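Local coordinates for protein steroid delta-isomerase (Pseudomonas aeruginosa, PDB 3MSO) that probably acts as a steroid delta-isomerase built on a SnoaL-like domain of the NTF2 clan, at residues Leu33-Pro43 and Asp105-Met116; Gly80-Ser88 and Gly98-Asp106. All blocks are in the same frame, centred on the assembly; numbering follows the deposited sequence.

Interaction 1: residues Leu33-Pro43 and Asp105-Met116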
loop_
_atom_site.group_PDB
_atom_site.type_symbol
_atom_site.label_atom_id
_atom_site.label_comp_id
_atom_site.label_asym_id
_atom_site.label_seq_id
_atom_site.Cartn_x
_atom_site.Cartn_y
_atom_site.Cartn_z
ATOM N N LEU B 33 29.358 -10.456 1.917
ATOM C CA LEU B 33 28.828 -10.411 3.281
ATOM C C LEU B 33 27.587 -11.266 3.468
ATOM O O LEU B 33 27.195 -11.523 4.617
ATOM C CB LEU B 33 28.538 -8.945 3.718
ATOM C CG LEU B 33 29.650 -7.900 3.478
ATOM C CD1 LEU B 33 29.221 -6.541 3.921
ATOM C CD2 LEU B 33 30.944 -8.269 4.185
ATOM N N LEU B 34 26.951 -11.684 2.353
ATOM C CA LEU B 34 25.708 -12.457 2.385
ATOM C C LEU B 34 25.906 -13.961 2.361
ATOM O O LEU B 34 26.834 -14.462 1.707
ATOM C CB LEU B 34 24.795 -12.067 1.219
ATOM C CG LEU B 34 24.365 -10.625 1.111
ATOM C CD1 LEU B 34 23.672 -10.392 -0.218
ATOM C CD2 LEU B 34 23.468 -10.230 2.264
ATOM N N HIS B 35 24.989 -14.688 3.036
ATOM C CA HIS B 35 24.974 -16.145 3.019
ATOM C C HIS B 35 24.380 -16.473 1.653
ATOM O O HIS B 35 23.505 -15.732 1.213
ATOM C CB HIS B 35 24.074 -16.709 4.138
ATOM C CG HIS B 35 24.109 -18.201 4.239
ATOM N ND1 HIS B 35 23.315 -18.995 3.427
ATOM C CD2 HIS B 35 24.869 -19.005 5.021
ATOM C CE1 HIS B 35 23.606 -20.247 3.749
ATOM N NE2 HIS B 35 24.539 -20.304 4.702
ATOM N N PRO B 36 24.831 -17.520 0.928
ATOM C CA PRO B 36 24.231 -17.808 -0.391
ATOM C C PRO B 36 22.703 -17.870 -0.388
ATOM O O PRO B 36 22.077 -17.431 -1.346
ATOM C CB PRO B 36 24.841 -19.156 -0.778
ATOM C CG PRO B 36 25.439 -19.689 0.475
ATOM C CD PRO B 36 25.883 -18.501 1.245
ATOM N N ASP B 37 22.118 -18.359 0.705
ATOM C CA ASP B 37 20.680 -18.510 0.869
ATOM C C ASP B 37 20.068 -17.419 1.730
ATOM O O ASP B 37 18.992 -17.625 2.296
ATOM C CB ASP B 37 20.371 -19.902 1.463
ATOM C CG ASP B 37 20.920 -21.067 0.656
ATOM O OD1 ASP B 37 20.906 -20.986 -0.603
ATOM O OD2 ASP B 37 21.333 -22.071 1.275
ATOM N N ALA B 38 20.733 -16.253 1.816
ATOM C CA ALA B 38 20.261 -15.108 2.603
ATOM C C ALA B 38 18.846 -14.696 2.192
ATOM O O ALA B 38 18.469 -14.814 1.031
ATOM C CB ALA B 38 21.218 -13.930 2.471
ATOM N N VAL B 39 18.066 -14.253 3.170
ATOM C CA VAL B 39 16.676 -13.841 3.013
ATOM C C VAL B 39 16.489 -12.347 3.309
ATOM O O VAL B 39 17.061 -11.820 4.273
ATOM C CB VAL B 39 15.803 -14.753 3.900
ATOM C CG1 VAL B 39 14.572 -14.043 4.436
ATOM C CG2 VAL B 39 15.429 -16.027 3.154
ATOM N N PHE B 40 15.703 -11.663 2.452
ATOM C CA PHE B 40 15.365 -10.259 2.640
ATOM C C PHE B 40 13.868 -10.137 2.886
ATOM O O PHE B 40 13.063 -10.588 2.066
ATOM C CB PHE B 40 15.816 -9.382 1.466
ATOM C CG PHE B 40 15.450 -7.917 1.626
ATOM C CD1 PHE B 40 16.230 -7.069 2.400
ATOM C CD2 PHE B 40 14.329 -7.388 0.991
ATOM C CE1 PHE B 40 15.891 -5.727 2.546
ATOM C CE2 PHE B 40 13.983 -6.047 1.159
ATOM C CZ PHE B 40 14.769 -5.223 1.932
ATOM N N ARG B 41 13.505 -9.534 4.033
ATOM C CA ARG B 41 12.109 -9.301 4.434
ATOM C C ARG B 41 11.782 -7.831 4.256
ATOM O O ARG B 41 12.244 -6.974 5.015
ATOM C CB ARG B 41 11.833 -9.814 5.856
ATOM C CG ARG B 41 12.154 -11.287 5.973
ATOM C CD ARG B 41 11.856 -11.893 7.311
ATOM N NE ARG B 41 12.448 -13.232 7.393
ATOM C CZ ARG B 41 11.901 -14.330 6.882
ATOM N NH1 ARG B 41 10.725 -14.271 6.266
ATOM N NH2 ARG B 41 12.526 -15.497 6.979
ATOM N N SER B 42 11.068 -7.549 3.164
ATOM C CA SER B 42 10.683 -6.212 2.726
ATOM C C SER B 42 9.728 -5.502 3.695
ATOM O O SER B 42 8.804 -6.127 4.216
ATOM C CB SER B 42 10.054 -6.281 1.334
ATOM O OG SER B 42 9.821 -4.996 0.789
ATOM N N PRO B 43 9.871 -4.173 3.889
ATOM C CA PRO B 43 8.871 -3.460 4.701
ATOM C C PRO B 43 7.511 -3.401 3.992
ATOM O O PRO B 43 6.506 -3.107 4.628
ATOM C CB PRO B 43 9.476 -2.055 4.837
ATOM C CG PRO B 43 10.353 -1.894 3.640
ATOM C CD PRO B 43 10.905 -3.247 3.360
ATOM N N ASP B 105 25.234 -15.562 10.847
ATOM C CA ASP B 105 25.526 -16.934 11.273
ATOM C C ASP B 105 26.845 -16.967 12.077
ATOM O O ASP B 105 27.410 -15.900 12.330
ATOM C CB ASP B 105 25.510 -17.939 10.102
ATOM C CG ASP B 105 26.530 -17.753 8.992
ATOM O OD1 ASP B 105 27.544 -17.041 9.210
ATOM O OD2 ASP B 105 26.368 -18.383 7.944
ATOM N N ASP B 106 27.318 -18.172 12.488
ATOM C CA ASP B 106 28.543 -18.373 13.260
ATOM C C ASP B 106 29.756 -17.800 12.531
ATOM O O ASP B 106 30.693 -17.328 13.178
ATOM C CB ASP B 106 28.799 -19.883 13.450
ATOM C CG ASP B 106 27.890 -20.618 14.403
ATOM O OD1 ASP B 106 27.319 -19.969 15.295
ATOM O OD2 ASP B 106 27.833 -21.868 14.320
ATOM N N ASP B 107 29.738 -17.875 11.184
ATOM C CA ASP B 107 30.822 -17.424 10.319
ATOM C C ASP B 107 30.754 -15.923 9.987
ATOM O O ASP B 107 31.644 -15.410 9.309
ATOM C CB ASP B 107 30.932 -18.318 9.048
ATOM C CG ASP B 107 31.034 -19.816 9.314
ATOM O OD1 ASP B 107 31.862 -20.216 10.169
ATOM O OD2 ASP B 107 30.284 -20.595 8.668
ATOM N N GLY B 108 29.742 -15.236 10.514
ATOM C CA GLY B 108 29.518 -13.806 10.324
ATOM C C GLY B 108 28.766 -13.417 9.058
ATOM O O GLY B 108 28.668 -12.233 8.746
ATOM N N ARG B 109 28.227 -14.400 8.309
ATOM C CA ARG B 109 27.487 -14.145 7.075
ATOM C C ARG B 109 26.078 -13.660 7.413
ATOM O O ARG B 109 25.455 -14.186 8.345
ATOM C CB ARG B 109 27.353 -15.423 6.244
ATOM C CG ARG B 109 28.644 -16.144 5.944
ATOM C CD ARG B 109 28.366 -17.320 5.034
ATOM N NE ARG B 109 29.470 -18.263 5.057
ATOM C CZ ARG B 109 29.550 -19.296 5.889
ATOM N NH1 ARG B 109 28.570 -19.544 6.749
ATOM N NH2 ARG B 109 30.611 -20.092 5.866
ATOM N N ILE B 110 25.563 -12.680 6.626
ATOM C CA ILE B 110 24.198 -12.170 6.777
ATOM C C ILE B 110 23.265 -13.270 6.289
ATOM O O ILE B 110 23.425 -13.719 5.160
ATOM C CB ILE B 110 23.981 -10.823 6.020
ATOM C CG1 ILE B 110 24.857 -9.679 6.618
ATOM C CG2 ILE B 110 22.476 -10.440 5.995
ATOM C CD1 ILE B 110 25.025 -8.422 5.721
ATOM N N VAL B 111 22.318 -13.715 7.139
ATOM C CA VAL B 111 21.334 -14.760 6.825
ATOM C C VAL B 111 19.909 -14.205 6.681
ATOM O O VAL B 111 19.133 -14.703 5.866
ATOM C CB VAL B 111 21.399 -16.003 7.754
ATOM C CG1 VAL B 111 22.767 -16.671 7.677
ATOM C CG2 VAL B 111 21.041 -15.665 9.211
ATOM N N ASP B 112 19.567 -13.187 7.463
ATOM C CA ASP B 112 18.255 -12.562 7.434
ATOM C C ASP B 112 18.408 -11.022 7.537
ATOM O O ASP B 112 19.084 -10.512 8.428
ATOM C CB ASP B 112 17.373 -13.128 8.565
ATOM C CG ASP B 112 15.886 -12.854 8.418
ATOM O OD1 ASP B 112 15.428 -11.790 8.887
ATOM O OD2 ASP B 112 15.173 -13.730 7.896
ATOM N N PHE B 113 17.805 -10.301 6.599
ATOM C CA PHE B 113 17.847 -8.857 6.584
ATOM C C PHE B 113 16.412 -8.394 6.468
ATOM O O PHE B 113 15.792 -8.521 5.406
ATOM C CB PHE B 113 18.674 -8.357 5.401
ATOM C CG PHE B 113 19.217 -6.955 5.556
ATOM C CD1 PHE B 113 18.358 -5.865 5.689
ATOM C CD2 PHE B 113 20.585 -6.711 5.492
ATOM C CE1 PHE B 113 18.858 -4.568 5.799
ATOM C CE2 PHE B 113 21.084 -5.409 5.605
ATOM C CZ PHE B 113 20.214 -4.346 5.746
ATOM N N GLU B 114 15.878 -7.870 7.581
ATOM C CA GLU B 114 14.504 -7.403 7.708
ATOM C C GLU B 114 14.458 -5.896 7.893
ATOM O O GLU B 114 15.103 -5.357 8.791
ATOM C CB GLU B 114 13.858 -8.136 8.870
ATOM C CG GLU B 114 12.378 -7.909 9.042
ATOM C CD GLU B 114 11.751 -8.786 10.109
ATOM O OE1 GLU B 114 12.479 -9.582 10.744
ATOM O OE2 GLU B 114 10.526 -8.657 10.321
ATOM N N VAL B 115 13.708 -5.213 7.021
ATOM C CA VAL B 115 13.564 -3.752 7.076
ATOM C C VAL B 115 12.129 -3.376 7.470
ATOM O O VAL B 115 11.187 -4.024 7.026
ATOM C CB VAL B 115 13.992 -3.090 5.727
ATOM C CG1 VAL B 115 13.833 -1.567 5.762
ATOM C CG2 VAL B 115 15.422 -3.467 5.355
HETATM N N MSE B 116 11.977 -2.353 8.330
HETATM C CA MSE B 116 10.678 -1.754 8.714
HETATM C C MSE B 116 10.839 -0.230 8.580
HETATM O O MSE B 116 11.904 0.324 8.868
HETATM C CB MSE B 116 10.248 -2.085 10.141
HETATM C CG MSE B 116 10.209 -3.569 10.434
HETATM SE SE MSE B 116 9.332 -3.921 12.110
HETATM C CE MSE B 116 9.897 -5.771 12.294
#
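R41 and D112 supply the charged link between two parallel strands, 38-41 and 110-116, and the arginine is worth following outward. Its CB rests on CG of E114, the residue paired with it across the sheet, at 3.8 Å. CG then stands anti to the carbonyl carbon (chi1 -57°), and the chain runs extended to NE, carrying the guanidinium back to the carboxylate of D112. CD passes 3.8 Å from D112 OD2. R41 NE donates at 2.8 Å to the syn lone pair of D112 OD2, which sits slightly out of the guanidinium plane, and R41 NH2 adds a weaker bond at 3.3 Å. The guanidinium and carboxylate are nearly coplanar, 23° apart, and CG1 of V39 lies over one guanidinium face. The carboxylate of E114 is engaged elsewhere, with R118 and K97 of the second subunit.

The opposite face of the sheet is apolar. F40 CE1 meets CG2 of V115 at 3.6 Å and CD1 of F113 at 4.0 Å, the two phenylalanine side chains slanting past each other against helix 52-65; W18 meets the F113 ring edge-to-face.

Four backbone bonds from V39 N to V115 N join the strands. At H35 to A38 the first segment turns a corner, while V111 and D112 form a classic beta bulge opposite R103. Before the corner, H35 N donates to I110 O at 2.8 Å. The H35 ring then presents CD2 to OD2 of D105 at 3.3 Å, their planes almost perpendicular, and the same carboxylate binds R109.

One aspartate oxygen thus takes one firm and one weak N-H bond from R41, which probably limits the guanidinium's rotation and offsets charge on a face close to another subunit, while the helix-covered face relies on hydrocarbon packing.

Interaction 2: residues Gly80-Ser88 and Gly98-Asp106; sequences GRSVVLEFS and GIDMIRFDD
A regular antiparallel beta hairpin, strands 82-91 and 94-104, supplies this contact, and its backbone pairs alternate strictly. V83 with I102, L85 with D100 and F87 with G98 are hydrogen-bonded pairs, each linked by two N-H to O bonds; S82 with R103, V84 with M101 and E86 with I99 are non-hydrogen-bonded pairs. Between the latter, CA-H groups such as that of V84 point at carbonyl oxygens across the gap.

At the F87 end the ring lies flat over its partner glycine. With CG between the backbone N and the carbonyl carbon (chi1 66°), the phenyl folds across the neighbouring strand, and G98 CA sits 3.8 Å from the centroid, 16° off the ring normal, a CH-pi contact. The ring, which also stacks on F69, lies against the bare backbone of G98. Further along this face, L85 CD1 meets CD1 of I102 at 3.8 Å, and V83 CG1 lies 3.8 Å from I102 CB, the two side chains pointing the same way. V83 CG1 also reaches the edge of the F104 ring, 3.9 Å from CE2.

In the cone-like NTF2 fold the curved sheet wraps round helices, and this face meets helix 9-23: L85 packs on L15 and W18, F104 on A11 and T14. D100 has its polar partner in Y71. The reverse face adjoins a second subunit. There V84 splits its branches, CG1 to I99 CG2 at 3.7 Å and CG2 to the selenium of M101 at 3.6 Å, while I99 packs on I99 of the second subunit and S82 OG bonds to R73 of that subunit.

Beyond the strands, the R81 guanidinium forms a salt bridge with D106 OD1, the guanidinium and carboxylate planes 57° apart; E8 also pairs with R81.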
loop_
_atom_site.group_PDB
_atom_site.type_symbol
_atom_site.label_atom_id
_atom_site.label_comp_id
_atom_site.label_asym_id
_atom_site.label_seq_id
_atom_site.Cartn_x
_atom_site.Cartn_y
_atom_site.Cartn_z
ATOM N N GLY B 80 24.592 -12.006 20.529
ATOM C CA GLY B 80 25.577 -11.308 19.701
ATOM C C GLY B 80 25.545 -11.670 18.227
ATOM O O GLY B 80 26.533 -11.476 17.514
ATOM N N ARG B 81 24.392 -12.166 17.768
ATOM C CA ARG B 81 24.125 -12.635 16.408
ATOM C C ARG B 81 23.119 -11.790 15.654
ATOM O O ARG B 81 22.977 -11.969 14.433
ATOM C CB ARG B 81 23.628 -14.085 16.437
ATOM C CG ARG B 81 24.650 -15.064 16.952
ATOM C CD ARG B 81 24.002 -16.409 17.132
ATOM N NE ARG B 81 24.952 -17.384 17.646
ATOM C CZ ARG B 81 25.866 -17.999 16.903
ATOM N NH1 ARG B 81 25.969 -17.728 15.604
ATOM N NH2 ARG B 81 26.701 -18.871 17.455
ATOM N N SER B 82 22.400 -10.913 16.367
ATOM C CA SER B 82 21.430 -10.018 15.758
ATOM C C SER B 82 21.665 -8.577 16.175
ATOM O O SER B 82 22.011 -8.282 17.325
ATOM C CB SER B 82 19.999 -10.454 16.041
ATOM O OG SER B 82 19.604 -11.466 15.130
ATOM N N VAL B 83 21.469 -7.681 15.208
ATOM C CA VAL B 83 21.635 -6.249 15.352
ATOM C C VAL B 83 20.430 -5.510 14.776
ATOM O O VAL B 83 19.808 -5.978 13.815
ATOM C CB VAL B 83 22.983 -5.816 14.701
ATOM C CG1 VAL B 83 22.898 -5.683 13.179
ATOM C CG2 VAL B 83 23.530 -4.543 15.331
ATOM N N VAL B 84 20.084 -4.380 15.383
ATOM C CA VAL B 84 19.077 -3.459 14.864
ATOM C C VAL B 84 19.793 -2.125 14.666
ATOM O O VAL B 84 20.393 -1.587 15.613
ATOM C CB VAL B 84 17.781 -3.337 15.714
ATOM C CG1 VAL B 84 17.032 -2.036 15.404
ATOM C CG2 VAL B 84 16.874 -4.540 15.494
ATOM N N LEU B 85 19.788 -1.648 13.414
ATOM C CA LEU B 85 20.386 -0.364 13.038
ATOM C C LEU B 85 19.255 0.593 12.718
ATOM O O LEU B 85 18.586 0.436 11.686
ATOM C CB LEU B 85 21.356 -0.494 11.833
ATOM C CG LEU B 85 22.364 -1.639 11.880
ATOM C CD1 LEU B 85 23.067 -1.791 10.559
ATOM C CD2 LEU B 85 23.340 -1.477 13.057
ATOM N N GLU B 86 18.983 1.518 13.652
ATOM C CA GLU B 86 17.940 2.540 13.529
ATOM C C GLU B 86 18.436 3.603 12.555
ATOM O O GLU B 86 19.593 4.037 12.664
ATOM C CB GLU B 86 17.653 3.179 14.906
ATOM C CG GLU B 86 16.736 4.387 14.849
ATOM C CD GLU B 86 16.654 5.212 16.110
ATOM O OE1 GLU B 86 17.704 5.489 16.728
ATOM O OE2 GLU B 86 15.529 5.627 16.451
ATOM N N PHE B 87 17.567 4.041 11.620
ATOM C CA PHE B 87 17.922 5.087 10.675
ATOM C C PHE B 87 16.812 6.090 10.434
ATOM O O PHE B 87 15.623 5.798 10.644
ATOM C CB PHE B 87 18.424 4.497 9.326
ATOM C CG PHE B 87 17.401 3.726 8.506
ATOM C CD1 PHE B 87 16.504 4.391 7.670
ATOM C CD2 PHE B 87 17.357 2.335 8.549
ATOM C CE1 PHE B 87 15.569 3.682 6.914
ATOM C CE2 PHE B 87 16.406 1.624 7.792
ATOM C CZ PHE B 87 15.509 2.307 7.000
ATOM N N SER B 88 17.210 7.261 9.922
ATOM C CA SER B 88 16.353 8.325 9.418
ATOM C C SER B 88 16.724 8.445 7.951
ATOM O O SER B 88 17.848 8.131 7.574
ATOM C CB SER B 88 16.624 9.635 10.136
ATOM O OG SER B 88 18.000 9.968 10.087
ATOM N N GLY B 98 13.295 4.299 10.149
ATOM C CA GLY B 98 13.366 2.870 9.885
ATOM C C GLY B 98 14.391 2.089 10.665
ATOM O O GLY B 98 15.188 2.662 11.411
ATOM N N ILE B 99 14.373 0.753 10.472
ATOM C CA ILE B 99 15.326 -0.180 11.069
ATOM C C ILE B 99 15.829 -1.217 10.075
ATOM O O ILE B 99 15.068 -1.714 9.264
ATOM C CB ILE B 99 14.828 -0.878 12.378
ATOM C CG1 ILE B 99 13.553 -1.727 12.162
ATOM C CG2 ILE B 99 14.690 0.097 13.534
ATOM C CD1 ILE B 99 13.518 -3.073 12.977
ATOM N N ASP B 100 17.118 -1.560 10.161
ATOM C CA ASP B 100 17.717 -2.680 9.434
ATOM C C ASP B 100 17.901 -3.687 10.568
ATOM O O ASP B 100 18.631 -3.380 11.521
ATOM C CB ASP B 100 19.098 -2.322 8.831
ATOM C CG ASP B 100 19.049 -1.392 7.637
ATOM O OD1 ASP B 100 18.116 -1.525 6.823
ATOM O OD2 ASP B 100 19.981 -0.565 7.484
HETATM N N MSE B 101 17.157 -4.805 10.547
HETATM C CA MSE B 101 17.283 -5.848 11.567
HETATM C C MSE B 101 18.011 -7.027 10.925
HETATM O O MSE B 101 17.416 -7.800 10.179
HETATM C CB MSE B 101 15.936 -6.241 12.188
HETATM C CG MSE B 101 16.059 -7.327 13.281
HETATM SE SE MSE B 101 14.650 -7.200 14.632
HETATM C CE MSE B 101 13.107 -7.309 13.519
ATOM N N ILE B 102 19.314 -7.116 11.201
ATOM C CA ILE B 102 20.224 -8.096 10.616
ATOM C C ILE B 102 20.558 -9.244 11.576
ATOM O O ILE B 102 21.001 -8.999 12.708
ATOM C CB ILE B 102 21.543 -7.389 10.108
ATOM C CG1 ILE B 102 21.250 -6.045 9.350
ATOM C CG2 ILE B 102 22.438 -8.352 9.300
ATOM C CD1 ILE B 102 22.425 -5.195 9.075
ATOM N N ARG B 103 20.391 -10.493 11.088
ATOM C CA ARG B 103 20.789 -11.729 11.764
ATOM C C ARG B 103 21.984 -12.342 10.975
ATOM O O ARG B 103 21.930 -12.459 9.744
ATOM C CB ARG B 103 19.640 -12.738 11.857
ATOM C CG ARG B 103 20.032 -14.017 12.606
ATOM C CD ARG B 103 19.009 -15.115 12.468
ATOM N NE ARG B 103 17.915 -14.936 13.420
ATOM C CZ ARG B 103 16.668 -14.614 13.089
ATOM N NH1 ARG B 103 16.327 -14.456 11.810
ATOM N NH2 ARG B 103 15.744 -14.472 14.031
ATOM N N PHE B 104 23.049 -12.724 11.706
ATOM C CA PHE B 104 24.258 -13.308 11.145
ATOM C C PHE B 104 24.431 -14.779 11.587
ATOM O O PHE B 104 23.864 -15.190 12.607
ATOM C CB PHE B 104 25.462 -12.520 11.653
ATOM C CG PHE B 104 25.473 -11.047 11.376
ATOM C CD1 PHE B 104 26.024 -10.552 10.205
ATOM C CD2 PHE B 104 25.009 -10.148 12.316
ATOM C CE1 PHE B 104 26.060 -9.182 9.963
ATOM C CE2 PHE B 104 25.063 -8.779 12.082
ATOM C CZ PHE B 104 25.589 -8.302 10.907
ATOM N N ASP B 105 25.234 -15.562 10.847
ATOM C CA ASP B 105 25.526 -16.934 11.273
ATOM C C ASP B 105 26.845 -16.967 12.077
ATOM O O ASP B 105 27.410 -15.900 12.330
ATOM C CB ASP B 105 25.510 -17.939 10.102
ATOM C CG ASP B 105 26.530 -17.753 8.992
ATOM O OD1 ASP B 105 27.544 -17.041 9.210
ATOM O OD2 ASP B 105 26.368 -18.383 7.944
ATOM N N ASP B 106 27.318 -18.172 12.488
ATOM C CA ASP B 106 28.543 -18.373 13.260
ATOM C C ASP B 106 29.756 -17.800 12.531
ATOM O O ASP B 106 30.693 -17.328 13.178
ATOM C CB ASP B 106 28.799 -19.883 13.450
ATOM C CG ASP B 106 27.890 -20.618 14.403
ATOM O OD1 ASP B 106 27.319 -19.969 15.295
ATOM O OD2 ASP B 106 27.833 -21.868 14.320
#

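How the interactions relate
From the N terminus, the chain passes helix 9-23 and enters 33-43, whose partner in interaction 1 arrives only after 61 intervening residues. Within that long loop come helix 52-65, strand 69-77 and then the hairpin of interaction 2, a short closure with nine residues between its segments; the contacts therefore nest and do not cross. D105 and D106 belong to both, as the chain turns from strand 94-104 into 110-118. These neighbours are probably bonded through M101 N to E114 O (2.8 Å) and V111 N to R103 O. Together the contacts unite four strands of one mixed sheet, with parallel pairing at 38-41 and 110-118, and both also reach the second subunit.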